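Phospholipase A1 (PDB 7EZZ) hydrolyses the acyl ester bonds of phospholipids as a calcium-binding beta-barrel enzyme of the bacterial outer membrane. Local coordinates at residues Ala117-Arg122 and Leu150-Gly155. Sequence-based numbering, arbitrary orientation.
Sequences AGWTLR and LMAENG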
loop_
_atom_site.group_PDB
_atom_site.type_symbol
_atom_site.label_atom_id
_atom_site.label_comp_id
_atom_site.label_asym_id
_atom_site.label_seq_id
_atom_site.Cartn_x
_atom_site.Cartn_y
_atom_site.Cartn_z
ATOM N N ALA B 117 -4.501 37.054 9.307
ATOM C CA ALA B 117 -3.136 37.601 9.185
ATOM C C ALA B 117 -2.438 37.083 7.931
ATOM O O ALA B 117 -1.280 36.743 8.018
ATOM C CB ALA B 117 -2.345 37.362 10.438
ATOM N N GLY B 118 -3.139 37.084 6.801
ATOM C CA GLY B 118 -2.567 36.636 5.517
ATOM C C GLY B 118 -2.812 35.169 5.223
ATOM O O GLY B 118 -3.099 34.856 4.073
ATOM N N TRP B 119 -2.712 34.319 6.242
ATOM C CA TRP B 119 -2.882 32.852 6.118
ATOM C C TRP B 119 -4.353 32.451 6.075
ATOM O O TRP B 119 -5.130 33.023 6.793
ATOM C CB TRP B 119 -2.223 32.179 7.305
ATOM C CG TRP B 119 -0.741 32.289 7.315
ATOM C CD1 TRP B 119 0.000 33.293 7.845
ATOM C CD2 TRP B 119 0.183 31.327 6.798
ATOM N NE1 TRP B 119 1.325 33.024 7.695
ATOM C CE2 TRP B 119 1.467 31.825 7.054
ATOM C CE3 TRP B 119 0.053 30.096 6.151
ATOM C CZ2 TRP B 119 2.611 31.132 6.675
ATOM C CZ3 TRP B 119 1.177 29.403 5.790
ATOM C CH2 TRP B 119 2.438 29.920 6.046
ATOM N N THR B 120 -4.677 31.442 5.280
ATOM C CA THR B 120 -6.062 30.943 5.175
ATOM C C THR B 120 -6.117 29.506 5.684
ATOM O O THR B 120 -5.513 28.653 5.068
ATOM C CB THR B 120 -6.582 31.070 3.744
ATOM O OG1 THR B 120 -6.336 32.405 3.322
ATOM C CG2 THR B 120 -8.053 30.761 3.615
ATOM N N LEU B 121 -6.802 29.276 6.800
ATOM C CA LEU B 121 -6.960 27.911 7.336
ATOM C C LEU B 121 -7.824 27.168 6.329
ATOM O O LEU B 121 -8.866 27.666 5.979
ATOM C CB LEU B 121 -7.590 27.981 8.724
ATOM C CG LEU B 121 -7.857 26.647 9.399
ATOM C CD1 LEU B 121 -6.580 25.987 9.841
ATOM C CD2 LEU B 121 -8.776 26.850 10.575
ATOM N N ARG B 122 -7.345 26.028 5.856
ATOM C CA ARG B 122 -8.072 25.333 4.780
ATOM C C ARG B 122 -8.593 24.001 5.273
ATOM O O ARG B 122 -9.637 23.613 4.840
ATOM C CB ARG B 122 -7.097 25.039 3.646
ATOM C CG ARG B 122 -6.866 26.200 2.703
ATOM C CD ARG B 122 -8.210 26.662 2.236
ATOM N NE ARG B 122 -8.099 27.816 1.389
ATOM C CZ ARG B 122 -9.117 28.371 0.777
ATOM N NH1 ARG B 122 -10.326 27.871 0.919
ATOM N NH2 ARG B 122 -8.917 29.424 0.021
ATOM N N LEU B 150 -4.354 20.585 11.371
ATOM C CA LEU B 150 -4.749 21.895 10.870
ATOM C C LEU B 150 -3.813 22.309 9.737
ATOM O O LEU B 150 -2.608 22.347 9.923
ATOM C CB LEU B 150 -4.623 22.917 11.996
ATOM C CG LEU B 150 -5.334 22.591 13.302
ATOM C CD1 LEU B 150 -4.795 23.448 14.439
ATOM C CD2 LEU B 150 -6.834 22.763 13.126
ATOM N N MET B 151 -4.367 22.648 8.574
ATOM C CA MET B 151 -3.550 23.087 7.453
ATOM C C MET B 151 -3.989 24.486 7.022
ATOM O O MET B 151 -5.182 24.755 6.803
ATOM C CB MET B 151 -3.603 22.112 6.262
ATOM C CG MET B 151 -2.699 22.498 5.082
ATOM S SD MET B 151 -3.384 23.770 3.921
ATOM C CE MET B 151 -4.363 22.750 2.804
ATOM N N ALA B 152 -2.982 25.351 6.850
ATOM C CA ALA B 152 -3.159 26.714 6.380
ATOM C C ALA B 152 -2.194 27.013 5.225
ATOM O O ALA B 152 -1.120 26.437 5.138
ATOM C CB ALA B 152 -2.973 27.642 7.557
ATOM N N GLU B 153 -2.589 27.932 4.339
ATOM C CA GLU B 153 -1.803 28.348 3.189
ATOM C C GLU B 153 -1.680 29.883 3.135
ATOM O O GLU B 153 -2.444 30.605 3.767
ATOM C CB GLU B 153 -2.353 27.625 1.953
ATOM C CG GLU B 153 -2.608 28.488 0.733
ATOM C CD GLU B 153 -4.072 28.853 0.559
ATOM O OE1 GLU B 153 -4.414 29.986 0.897
ATOM O OE2 GLU B 153 -4.860 28.011 0.089
ATOM N N ASN B 154 -0.649 30.382 2.430
ATOM C CA ASN B 154 -0.336 31.801 2.271
ATOM C C ASN B 154 0.629 31.946 1.092
ATOM O O ASN B 154 1.830 31.695 1.231
ATOM C CB ASN B 154 0.295 32.389 3.537
ATOM C CG ASN B 154 0.674 33.854 3.463
ATOM O OD1 ASN B 154 0.232 34.592 2.582
ATOM N ND2 ASN B 154 1.492 34.283 4.402
ATOM N N GLY B 155 0.095 32.352 -0.072
ATOM C CA GLY B 155 0.881 32.448 -1.295
ATOM C C GLY B 155 1.525 31.106 -1.652
ATOM O O GLY B 155 0.818 30.128 -1.879
#
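Trp119 lays one face of its ring on Asn154. The touching atom is Asn154 CB, a CH-pi contact 3.5 Å from the centroid of the six-membered ring and 17° off its normal. The amide of Asn154 does not stack. Its plane stands 66° from the ring, and ND2 passes near the indole NE1 side. The first torsion of Asn154 is extended, and this swings the amide toward the turn at Gly118. The ring edge faces the backbone at Ala152, whose O lies near the ring plane. CE3 of Trp119 also makes an apolar contact with Ala152 CB, 4.1 Å away. Leu121 lies on the same face of the sheet as Ala152 and brings CD1 to Leu150 CB.

The backbones are zipped antiparallel. Thr120 and Glu153 form a hydrogen-bonded pair, Thr120 N to Glu153 O at 2.8 Å and Glu153 N to Thr120 O at 3.1 Å. Arg122 N adds a bond of 2.7 Å to Met151 O. Leu121 and Ala152 make the non-hydrogen-bonded pair between them. These strands, 119-132 and 142-154, are neighbours in the 12-stranded antiparallel barrel of outer membrane phospholipase A. The contact joins them at the end of their hairpin away from its connecting loop.

On the face of Thr120 and Glu153, the side chains of these two run side by side. Glu153 OE2 and Arg122 NE form a salt bridge of 3.5 Å, and the hydrogen bond within it is weak. The guanidinium and carboxylate planes are 56° apart. Thr120 CG2 lies over one face of that guanidinium, offset toward its rim. The bends of Met151 at chi2 and chi3 fold its CE back onto Arg122 CB.

Further out, Arg122 NH1 makes a weak hydrogen bond to Thr112 O on strand 97-116. On strand 157-167, Trp157 and Val159 touch Trp119. Val2 of the N-terminal segment contacts both Arg122 and Glu153.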